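Local coordinates for putative uncharacterized protein (Mycobacterium avium, PDB 2Z6V) that probably transfers a sulfo group from an activated sulfate donor to an acceptor molecule whose identity is not established, at residues 156-159 / 160-164; 187-190 / 191-195; 394-397 / 398-402. All coordinates share one frame; numbering follows the deposited sequence.

In the fold
The three contacts come in series along the chain, each local, between residues about one turn apart. Interactions 1 and 2 both belong to the sulfotransferase domain, on helix 156-166 and on the loop and short helix 192-195 that follow it, with centres about 17 Å apart. Interaction 2 is the central one, about 5 Å from the middle of the chain, and touches a bound palmitic acid. Interaction 3, on the C-terminal helix 392-405, lies about 29 Å from interaction 2 and about 44 Å from interaction 1, centre to centre. Interactions 1 and 3 thus lie on opposite sides of the chain's centre in a fold built round a parallel sheet, while interaction 2 faces its ligand pocket.

Interaction 1: residues 156-159 / 160-164; sequences PRCL and ALLDE
C158 and L162, one turn apart near the start of helix 156-166, form the inward part of this contact. The thiol of C158 is trans to its own amide nitrogen (chi1 180°), which brings SG to 4.2 Å from L162 CD1. W138 and D186 lie against C158, and W182 against L162. L162 CD1 has a second neighbour, L159 CD2 at 4.1 Å, on a side chain that runs at a slant to its own and lies at the surface.

Beneath the side chains, the carbonyls of four successive residues receive amides from the next turn. A160 N is 2.8 Å from P156 O and D163 N is 2.8 Å from L159 O, while L161 N stands farther off, 3.2 Å from R157 O and well above the carbonyl plane.

The solvent side is looser: A160 and D163 are exposed there, with L159 at its edge, and A160 sets only its CB over P156 O. R157 is held beyond the two segments, packed on W138, with NE in a salt bridge to D155 and NH1 hydrogen-bonded to P145 O. Backbone bonds thus hold the turn, a small apolar strip seats it on the W138 and W182 loops, and the arginine ties its first turn to the preceding chain.

Interaction 2: residues 187-190 / 191-195; sequences GPTE and DMFIH. With PLM (palmitic acid), chain C.
Between E190 and F193 the backbone passes from extended to helical: T189 and E190 are extended, whereas D191 and M192 have helical torsions. The turn is closed by F193 N, which donates to E190 O at 3.2 Å; the bond is fairly straight at the hydrogen (161°), but the donor stands above the carbonyl plane. One residue on, D191 O takes two amides, those of I194 and H195.

T189 places OG1 trans to its amide nitrogen (chi1 -165°), 3.1 Å from CD2 of the F193 ring, and the two side chains meet at a slant. E190 and M192 carry the ligand contact. E190 CG lies 3.6 Å from CB of the palmitic acid, which M192 CB approaches to 3.4 Å and M192 CG to 3.7 Å. D191 OD1 is joined to T189 O through a water with more acceptors near it than protons to give, while OD2 bonds H252.

Aliphatic carbons of E190 and M192 thus meet the fatty chain, with the E190 carboxylate against it too, and Q311 binds the ligand by a hydrogen bond. A sulfate about 5 Å from the E190 side chain probably comes from the crystallisation liquor and may only mark the pocket, which can evidently hold an alkyl chain.

Interaction 3: residues 394-397 / 398-402; sequences ALQP and IFAEY
I398 begins the second half of this stretch of helix 392-405 by leaning on the carbonyl of L395. I398 N makes only a weak hydrogen bond to L395 O, 2.9 Å away, and the isoleucine side chain extends toward R313 of helix 301-326. The CG2 branch of I398 also covers one face of the next residue's ring, 3.7 Å above the plane and displaced toward the rim.

F399 supplies the main apolar contact. F399 N gives L395 O a second and better-directed bond, 3.3 Å long with an angle of 155° at the hydrogen. With CG opposite the carbonyl carbon (chi1 -49°), the ring runs beside the leucine in the same direction, and its CE2 corner rests 3.8 Å from L395 CB and 3.9 Å from L395 CD2. Both side chains are buried: each reaches T279 of helix 275-285, and L395 meets M309 and F399 meets M312 on helix 301-326.

A400 returns to the outer side, where its CB stands 3.4 Å from Q396 O. A bend at chi2 turns the end of the glutamine back toward this methyl.

At E401 the usual bond to the preceding turn is replaced by a water, which accepts from E401 N and donates to P397 O at 2.9 Å each. The carboxylate reaches away to a salt bridge with R321. Y402 goes inward, its OH hydrogen-bonded to ND1 of H272.

P397 has no amide hydrogen to give the turn before it, and the helix is kinked here, with further backbone bonds missing at 398, 401 and 402. Across this irregular turn L395 O takes one sound and one weak bond, a water bridges P397 and E401, and the leucine-phenylalanine pair packs the C-terminal helix against helices 275-285 and 301-326.

Interaction 1: residues 156-159 / 160-164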
ATOM      1  N   PRO A 156      10.563  -0.077  21.263  1.00 30.86           N
ATOM      2  CA  PRO A 156      11.485   1.052  21.075  1.00 30.49           C
ATOM      3  C   PRO A 156      11.672   1.493  19.618  1.00 30.88           C
ATOM      4  O   PRO A 156      11.903   2.671  19.347  1.00 32.87           O
ATOM      5  CB  PRO A 156      12.778   0.543  21.702  1.00 30.53           C
ATOM      6  CG  PRO A 156      12.273  -0.319  22.826  1.00 29.56           C
ATOM      7  CD  PRO A 156      11.151  -1.085  22.166  1.00 29.93           C
ATOM      8  N   ARG A 157      11.582   0.561  18.678  1.00 29.71           N
ATOM      9  CA  ARG A 157      11.746   0.925  17.275  1.00 30.80           C
ATOM     10  C   ARG A 157      10.525   1.717  16.837  1.00 31.24           C
ATOM     11  O   ARG A 157      10.622   2.633  16.023  1.00 31.98           O
ATOM     12  CB  ARG A 157      11.931  -0.323  16.415  1.00 28.98           C
ATOM     13  CG  ARG A 157      13.287  -0.987  16.637  1.00 28.93           C
ATOM     14  CD  ARG A 157      13.278  -2.438  16.213  1.00 28.24           C
ATOM     15  NE  ARG A 157      12.366  -3.242  17.021  1.00 26.11           N
ATOM     16  CZ  ARG A 157      12.113  -4.525  16.794  1.00 24.90           C
ATOM     17  NH1 ARG A 157      12.706  -5.142  15.788  1.00 22.67           N
ATOM     18  NH2 ARG A 157      11.264  -5.191  17.565  1.00 24.06           N
ATOM     19  N   CYS A 158       9.374   1.367  17.396  1.00 31.12           N
ATOM     20  CA  CYS A 158       8.151   2.083  17.082  1.00 30.67           C
ATOM     21  C   CYS A 158       8.205   3.457  17.761  1.00 30.98           C
ATOM     22  O   CYS A 158       7.907   4.475  17.145  1.00 28.37           O
ATOM     23  CB  CYS A 158       6.941   1.314  17.595  1.00 30.72           C
ATOM     24  SG  CYS A 158       5.398   2.145  17.246  1.00 31.87           S
ATOM     25  N   LEU A 159       8.589   3.480  19.034  1.00 30.86           N
ATOM     26  CA  LEU A 159       8.679   4.742  19.756  1.00 32.59           C
ATOM     27  C   LEU A 159       9.697   5.684  19.109  1.00 33.53           C
ATOM     28  O   LEU A 159       9.438   6.880  18.959  1.00 33.92           O
ATOM     29  CB  LEU A 159       9.045   4.489  21.219  1.00 30.38           C
ATOM     30  CG  LEU A 159       7.997   3.679  21.989  1.00 31.82           C
ATOM     31  CD1 LEU A 159       8.367   3.658  23.469  1.00 28.21           C
ATOM     32  CD2 LEU A 159       6.606   4.290  21.786  1.00 25.72           C
ATOM     33  N   ALA A 160      10.844   5.137  18.715  1.00 33.66           N
ATOM     34  CA  ALA A 160      11.889   5.931  18.080  1.00 33.67           C
ATOM     35  C   ALA A 160      11.371   6.557  16.797  1.00 33.61           C
ATOM     36  O   ALA A 160      11.673   7.702  16.491  1.00 36.41           O
ATOM     37  CB  ALA A 160      13.099   5.061  17.778  1.00 32.65           C
ATOM     38  N   LEU A 161      10.595   5.794  16.045  1.00 35.01           N
ATOM     39  CA  LEU A 161      10.029   6.267  14.790  1.00 36.75           C
ATOM     40  C   LEU A 161       9.054   7.413  15.061  1.00 39.79           C
ATOM     41  O   LEU A 161       8.969   8.370  14.293  1.00 37.95           O
ATOM     42  CB  LEU A 161       9.304   5.110  14.107  1.00 36.69           C
ATOM     43  CG  LEU A 161       9.684   4.804  12.667  1.00 38.91           C
ATOM     44  CD1 LEU A 161       9.057   5.844  11.744  1.00 40.64           C
ATOM     45  CD2 LEU A 161      11.205   4.776  12.546  1.00 37.32           C
ATOM     46  N   LEU A 162       8.325   7.300  16.168  1.00 43.10           N
ATOM     47  CA  LEU A 162       7.351   8.303  16.570  1.00 48.08           C
ATOM     48  C   LEU A 162       8.057   9.551  17.043  1.00 52.54           C
ATOM     49  O   LEU A 162       7.609  10.667  16.793  1.00 52.72           O
ATOM     50  CB  LEU A 162       6.473   7.770  17.709  1.00 46.25           C
ATOM     51  CG  LEU A 162       5.364   6.785  17.331  1.00 47.21           C
ATOM     52  CD1 LEU A 162       4.838   6.074  18.565  1.00 44.15           C
ATOM     53  CD2 LEU A 162       4.255   7.542  16.618  1.00 47.02           C
ATOM     54  N   ASP A 163       9.176   9.358  17.725  1.00 57.35           N
ATOM     55  CA  ASP A 163       9.902  10.489  18.251  1.00 61.63           C
ATOM     56  C   ASP A 163      10.653  11.290  17.203  1.00 64.64           C
ATOM     57  O   ASP A 163      10.726  12.508  17.315  1.00 66.29           O
ATOM     58  CB  ASP A 163      10.859  10.043  19.349  1.00 62.03           C
ATOM     59  CG  ASP A 163      11.127  11.144  20.343  1.00 64.60           C
ATOM     60  OD1 ASP A 163      10.150  11.625  20.959  1.00 65.00           O
ATOM     61  OD2 ASP A 163      12.302  11.536  20.503  1.00 66.49           O
ATOM     62  N   GLU A 164      11.214  10.638  16.189  1.00 67.06           N
ATOM     63  CA  GLU A 164      11.930  11.402  15.175  1.00 71.17           C
ATOM     64  C   GLU A 164      10.923  11.992  14.206  1.00 72.68           C
ATOM     65  O   GLU A 164      11.258  12.814  13.357  1.00 72.71           O
ATOM     66  CB  GLU A 164      12.943  10.535  14.419  1.00 73.65           C
ATOM     67  CG  GLU A 164      12.362   9.550  13.423  1.00 77.27           C
ATOM     68  CD  GLU A 164      13.438   8.945  12.525  1.00 80.40           C
ATOM     69  OE1 GLU A 164      13.127   8.017  11.742  1.00 81.57           O
ATOM     70  OE2 GLU A 164      14.600   9.406  12.599  1.00 81.18           O
TER

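Interaction 2: residues 187-190 / 191-195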
ATOM      1  N   GLY A 187       0.228   2.490  13.532  1.00 34.37           N
ATOM      2  CA  GLY A 187      -1.009   2.113  12.890  1.00 31.37           C
ATOM      3  C   GLY A 187      -0.841   1.285  11.635  1.00 30.38           C
ATOM      4  O   GLY A 187       0.262   1.126  11.109  1.00 28.36           O
ATOM      5  N   PRO A 188      -1.946   0.733  11.127  1.00 29.82           N
ATOM      6  CA  PRO A 188      -1.944  -0.092   9.919  1.00 30.33           C
ATOM      7  C   PRO A 188      -1.359   0.633   8.707  1.00 31.10           C
ATOM      8  O   PRO A 188      -1.522   1.841   8.563  1.00 33.95           O
ATOM      9  CB  PRO A 188      -3.423  -0.415   9.731  1.00 29.77           C
ATOM     10  CG  PRO A 188      -3.941  -0.450  11.144  1.00 29.44           C
ATOM     11  CD  PRO A 188      -3.288   0.775  11.734  1.00 28.85           C
ATOM     12  N   THR A 189      -0.674  -0.110   7.845  1.00 31.50           N
ATOM     13  CA  THR A 189      -0.094   0.452   6.628  1.00 30.58           C
ATOM     14  C   THR A 189      -0.393  -0.531   5.494  1.00 30.94           C
ATOM     15  O   THR A 189      -0.945  -1.604   5.739  1.00 30.67           O
ATOM     16  CB  THR A 189       1.440   0.646   6.759  1.00 31.57           C
ATOM     17  OG1 THR A 189       1.906   1.502   5.704  1.00 32.81           O
ATOM     18  CG2 THR A 189       2.167  -0.699   6.671  1.00 29.54           C
ATOM     19  N   GLU A 190      -0.048  -0.165   4.263  1.00 31.26           N
ATOM     20  CA  GLU A 190      -0.286  -1.039   3.112  1.00 32.00           C
ATOM     21  C   GLU A 190       0.798  -2.086   2.898  1.00 29.35           C
ATOM     22  O   GLU A 190       1.944  -1.902   3.307  1.00 27.51           O
ATOM     23  CB  GLU A 190      -0.422  -0.229   1.825  1.00 34.17           C
ATOM     24  CG  GLU A 190      -1.758   0.408   1.662  1.00 40.86           C
ATOM     25  CD  GLU A 190      -1.759   1.859   2.050  1.00 46.97           C
ATOM     26  OE1 GLU A 190      -1.124   2.218   3.076  1.00 48.55           O
ATOM     27  OE2 GLU A 190      -2.416   2.640   1.322  1.00 52.42           O
ATOM     28  N   ASP A 191       0.424  -3.181   2.244  1.00 27.63           N
ATOM     29  CA  ASP A 191       1.366  -4.246   1.966  1.00 28.31           C
ATOM     30  C   ASP A 191       2.372  -3.726   0.954  1.00 28.15           C
ATOM     31  O   ASP A 191       3.382  -4.375   0.670  1.00 29.40           O
ATOM     32  CB  ASP A 191       0.653  -5.478   1.409  1.00 29.33           C
ATOM     33  CG  ASP A 191      -0.360  -6.056   2.381  1.00 33.18           C
ATOM     34  OD1 ASP A 191      -0.109  -5.991   3.606  1.00 34.67           O
ATOM     35  OD2 ASP A 191      -1.399  -6.585   1.925  1.00 33.26           O
ATOM     36  N   MET A 192       2.089  -2.541   0.424  1.00 25.98           N
ATOM     37  CA  MET A 192       2.958  -1.901  -0.551  1.00 25.52           C
ATOM     38  C   MET A 192       4.368  -1.779   0.008  1.00 25.12           C
ATOM     39  O   MET A 192       5.348  -1.947  -0.717  1.00 23.47           O
ATOM     40  CB  MET A 192       2.420  -0.512  -0.899  1.00 26.49           C
ATOM     41  CG  MET A 192       3.227   0.243  -1.942  1.00 25.40           C
ATOM     42  SD  MET A 192       3.407  -0.667  -3.488  1.00 29.56           S
ATOM     43  CE  MET A 192       1.876  -0.378  -4.266  1.00 22.27           C
ATOM     44  N   PHE A 193       4.466  -1.519   1.306  1.00 25.12           N
ATOM     45  CA  PHE A 193       5.768  -1.365   1.937  1.00 27.54           C
ATOM     46  C   PHE A 193       6.484  -2.655   2.285  1.00 26.15           C
ATOM     47  O   PHE A 193       7.518  -2.635   2.946  1.00 26.88           O
ATOM     48  CB  PHE A 193       5.636  -0.440   3.139  1.00 30.02           C
ATOM     49  CG  PHE A 193       5.013   0.867   2.779  1.00 31.98           C
ATOM     50  CD1 PHE A 193       5.656   1.723   1.893  1.00 32.22           C
ATOM     51  CD2 PHE A 193       3.724   1.180   3.205  1.00 33.21           C
ATOM     52  CE1 PHE A 193       5.022   2.867   1.421  1.00 34.56           C
ATOM     53  CE2 PHE A 193       3.079   2.319   2.743  1.00 33.82           C
ATOM     54  CZ  PHE A 193       3.727   3.166   1.844  1.00 34.29           C
ATOM     55  N   ILE A 194       5.908  -3.775   1.854  1.00 25.05           N
ATOM     56  CA  ILE A 194       6.541  -5.078   1.999  1.00 23.19           C
ATOM     57  C   ILE A 194       6.950  -5.359   0.556  1.00 24.36           C
ATOM     58  O   ILE A 194       8.096  -5.696   0.271  1.00 24.19           O
ATOM     59  CB  ILE A 194       5.567  -6.182   2.462  1.00 21.94           C
ATOM     60  CG1 ILE A 194       5.451  -6.176   3.988  1.00 18.30           C
ATOM     61  CG2 ILE A 194       6.070  -7.551   2.001  1.00 18.29           C
ATOM     62  CD1 ILE A 194       4.446  -7.164   4.493  1.00 15.02           C
ATOM     63  N   HIS A 195       5.993  -5.157  -0.347  1.00 23.99           N
ATOM     64  CA  HIS A 195       6.181  -5.363  -1.775  1.00 25.72           C
ATOM     65  C   HIS A 195       7.317  -4.552  -2.415  1.00 26.54           C
ATOM     66  O   HIS A 195       8.070  -5.072  -3.225  1.00 27.23           O
ATOM     67  CB  HIS A 195       4.871  -5.065  -2.528  1.00 25.77           C
ATOM     68  CG  HIS A 195       3.805  -6.103  -2.338  1.00 25.55           C
ATOM     69  ND1 HIS A 195       2.771  -6.275  -3.234  1.00 26.70           N
ATOM     70  CD2 HIS A 195       3.598  -7.004  -1.350  1.00 23.78           C
ATOM     71  CE1 HIS A 195       1.972  -7.236  -2.807  1.00 23.93           C
ATOM     72  NE2 HIS A 195       2.451  -7.693  -1.664  1.00 25.68           N
TER
HETATM   73  C1  PLM C 700       2.235   5.331  -8.675  1.00 68.21           C
HETATM   74  O1  PLM C 700       2.254   5.399  -9.923  1.00 68.45           O
HETATM   75  O2  PLM C 700       3.221   5.121  -7.937  1.00 69.19           O
HETATM   76  C2  PLM C 700       0.886   5.521  -7.976  1.00 65.87           C
HETATM   77  C3  PLM C 700      -0.196   4.646  -8.611  1.00 62.02           C
HETATM   78  C4  PLM C 700      -1.523   4.713  -7.852  1.00 61.68           C
HETATM   79  C5  PLM C 700      -1.376   4.222  -6.410  1.00 58.54           C
HETATM   80  C6  PLM C 700      -0.799   5.304  -5.495  1.00 59.44           C
HETATM   81  C7  PLM C 700      -0.371   4.697  -4.159  1.00 57.86           C
HETATM   82  C8  PLM C 700       0.907   3.874  -4.324  1.00 58.29           C
HETATM   83  C9  PLM C 700       0.827   2.601  -3.481  1.00 58.87           C
HETATM   84  CA  PLM C 700       0.456   2.912  -2.030  1.00 60.30           C
HETATM   85  CB  PLM C 700      -0.103   1.676  -1.320  1.00 56.70           C
HETATM   86  CC  PLM C 700      -1.294   1.122  -2.103  1.00 55.57           C
HETATM   87  CD  PLM C 700      -0.822   0.286  -3.296  1.00 57.27           C
HETATM   88  CE  PLM C 700      -1.899   0.151  -4.375  1.00 52.86           C
HETATM   89  CF  PLM C 700      -2.200   1.519  -4.991  1.00 53.76           C
HETATM   90  CG  PLM C 700      -3.165   1.411  -6.172  1.00 50.34           C
HETATM   91  O   HOH W   1      -1.858  -4.245   5.133  1.00 20.10           O

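Interaction 3: residues 394-397 / 398-402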
ATOM      1  N   ALA A 394     -14.632  11.114 -20.764  1.00 51.97           N
ATOM      2  CA  ALA A 394     -13.492  10.312 -21.192  1.00 50.34           C
ATOM      3  C   ALA A 394     -13.275   9.091 -20.303  1.00 49.92           C
ATOM      4  O   ALA A 394     -12.790   8.057 -20.763  1.00 49.90           O
ATOM      5  CB  ALA A 394     -12.234  11.170 -21.210  1.00 48.28           C
ATOM      6  N   LEU A 395     -13.633   9.214 -19.031  1.00 48.46           N
ATOM      7  CA  LEU A 395     -13.456   8.124 -18.085  1.00 47.98           C
ATOM      8  C   LEU A 395     -14.615   7.142 -18.101  1.00 48.92           C
ATOM      9  O   LEU A 395     -14.444   5.966 -17.766  1.00 49.25           O
ATOM     10  CB  LEU A 395     -13.284   8.677 -16.666  1.00 46.74           C
ATOM     11  CG  LEU A 395     -11.964   9.365 -16.312  1.00 45.09           C
ATOM     12  CD1 LEU A 395     -12.040   9.913 -14.902  1.00 43.94           C
ATOM     13  CD2 LEU A 395     -10.818   8.379 -16.441  1.00 43.85           C
ATOM     14  N   GLN A 396     -15.789   7.623 -18.502  1.00 49.29           N
ATOM     15  CA  GLN A 396     -16.992   6.800 -18.538  1.00 48.56           C
ATOM     16  C   GLN A 396     -16.788   5.390 -19.114  1.00 46.78           C
ATOM     17  O   GLN A 396     -17.215   4.408 -18.511  1.00 45.61           O
ATOM     18  CB  GLN A 396     -18.103   7.541 -19.293  1.00 49.97           C
ATOM     19  CG  GLN A 396     -19.494   6.936 -19.117  1.00 51.84           C
ATOM     20  CD  GLN A 396     -19.751   5.758 -20.048  1.00 54.57           C
ATOM     21  OE1 GLN A 396     -20.723   5.018 -19.879  1.00 55.87           O
ATOM     22  NE2 GLN A 396     -18.888   5.588 -21.045  1.00 56.10           N
ATOM     23  N   PRO A 397     -16.125   5.269 -20.277  1.00 45.89           N
ATOM     24  CA  PRO A 397     -15.907   3.941 -20.865  1.00 45.87           C
ATOM     25  C   PRO A 397     -15.035   3.008 -20.019  1.00 46.29           C
ATOM     26  O   PRO A 397     -15.237   1.791 -20.013  1.00 46.14           O
ATOM     27  CB  PRO A 397     -15.284   4.265 -22.223  1.00 44.01           C
ATOM     28  CG  PRO A 397     -14.561   5.534 -21.964  1.00 46.21           C
ATOM     29  CD  PRO A 397     -15.561   6.315 -21.144  1.00 46.48           C
ATOM     30  N   ILE A 398     -14.067   3.578 -19.310  1.00 46.77           N
ATOM     31  CA  ILE A 398     -13.176   2.797 -18.453  1.00 45.78           C
ATOM     32  C   ILE A 398     -13.937   2.143 -17.289  1.00 45.87           C
ATOM     33  O   ILE A 398     -13.695   0.981 -16.957  1.00 45.38           O
ATOM     34  CB  ILE A 398     -12.042   3.697 -17.861  1.00 46.23           C
ATOM     35  CG1 ILE A 398     -11.056   4.090 -18.958  1.00 45.76           C
ATOM     36  CG2 ILE A 398     -11.291   2.962 -16.761  1.00 45.87           C
ATOM     37  CD1 ILE A 398     -10.338   2.913 -19.559  1.00 44.83           C
ATOM     38  N   PHE A 399     -14.864   2.889 -16.689  1.00 44.07           N
ATOM     39  CA  PHE A 399     -15.623   2.403 -15.541  1.00 43.70           C
ATOM     40  C   PHE A 399     -17.061   2.014 -15.850  1.00 43.32           C
ATOM     41  O   PHE A 399     -17.855   1.799 -14.933  1.00 42.18           O
ATOM     42  CB  PHE A 399     -15.639   3.474 -14.445  1.00 45.06           C
ATOM     43  CG  PHE A 399     -14.284   4.034 -14.118  1.00 45.66           C
ATOM     44  CD1 PHE A 399     -13.298   3.228 -13.551  1.00 46.44           C
ATOM     45  CD2 PHE A 399     -13.992   5.370 -14.374  1.00 45.28           C
ATOM     46  CE1 PHE A 399     -12.043   3.748 -13.242  1.00 45.72           C
ATOM     47  CE2 PHE A 399     -12.745   5.898 -14.069  1.00 44.63           C
ATOM     48  CZ  PHE A 399     -11.767   5.087 -13.502  1.00 45.80           C
ATOM     49  N   ALA A 400     -17.399   1.929 -17.132  1.00 43.71           N
ATOM     50  CA  ALA A 400     -18.755   1.577 -17.547  1.00 42.02           C
ATOM     51  C   ALA A 400     -19.253   0.312 -16.863  1.00 42.09           C
ATOM     52  O   ALA A 400     -20.259   0.341 -16.154  1.00 42.65           O
ATOM     53  CB  ALA A 400     -18.808   1.409 -19.060  1.00 41.91           C
ATOM     54  N   GLU A 401     -18.546  -0.796 -17.077  1.00 41.89           N
ATOM     55  CA  GLU A 401     -18.924  -2.073 -16.481  1.00 42.44           C
ATOM     56  C   GLU A 401     -18.946  -1.936 -14.969  1.00 42.00           C
ATOM     57  O   GLU A 401     -19.937  -2.246 -14.319  1.00 42.50           O
ATOM     58  CB  GLU A 401     -17.924  -3.165 -16.865  1.00 44.36           C
ATOM     59  CG  GLU A 401     -18.398  -4.575 -16.531  1.00 45.98           C
ATOM     60  CD  GLU A 401     -17.263  -5.585 -16.446  1.00 47.77           C
ATOM     61  OE1 GLU A 401     -16.297  -5.485 -17.237  1.00 46.29           O
ATOM     62  OE2 GLU A 401     -17.348  -6.493 -15.589  1.00 49.87           O
ATOM     63  N   TYR A 402     -17.833  -1.461 -14.424  1.00 41.62           N
ATOM     64  CA  TYR A 402     -17.676  -1.262 -12.993  1.00 40.72           C
ATOM     65  C   TYR A 402     -18.882  -0.576 -12.349  1.00 41.04           C
ATOM     66  O   TYR A 402     -19.433  -1.066 -11.362  1.00 40.49           O
ATOM     67  CB  TYR A 402     -16.417  -0.432 -12.736  1.00 40.28           C
ATOM     68  CG  TYR A 402     -16.110  -0.213 -11.273  1.00 40.66           C
ATOM     69  CD1 TYR A 402     -15.806  -1.288 -10.443  1.00 40.74           C
ATOM     70  CD2 TYR A 402     -16.109   1.070 -10.722  1.00 38.74           C
ATOM     71  CE1 TYR A 402     -15.507  -1.096  -9.103  1.00 40.37           C
ATOM     72  CE2 TYR A 402     -15.810   1.271  -9.381  1.00 38.11           C
ATOM     73  CZ  TYR A 402     -15.510   0.183  -8.578  1.00 39.03           C
ATOM     74  OH  TYR A 402     -15.204   0.354  -7.248  1.00 40.44           O
TER
HETATM   75  O   HOH W   2     -16.276  -0.599 -18.802  1.00 47.49           O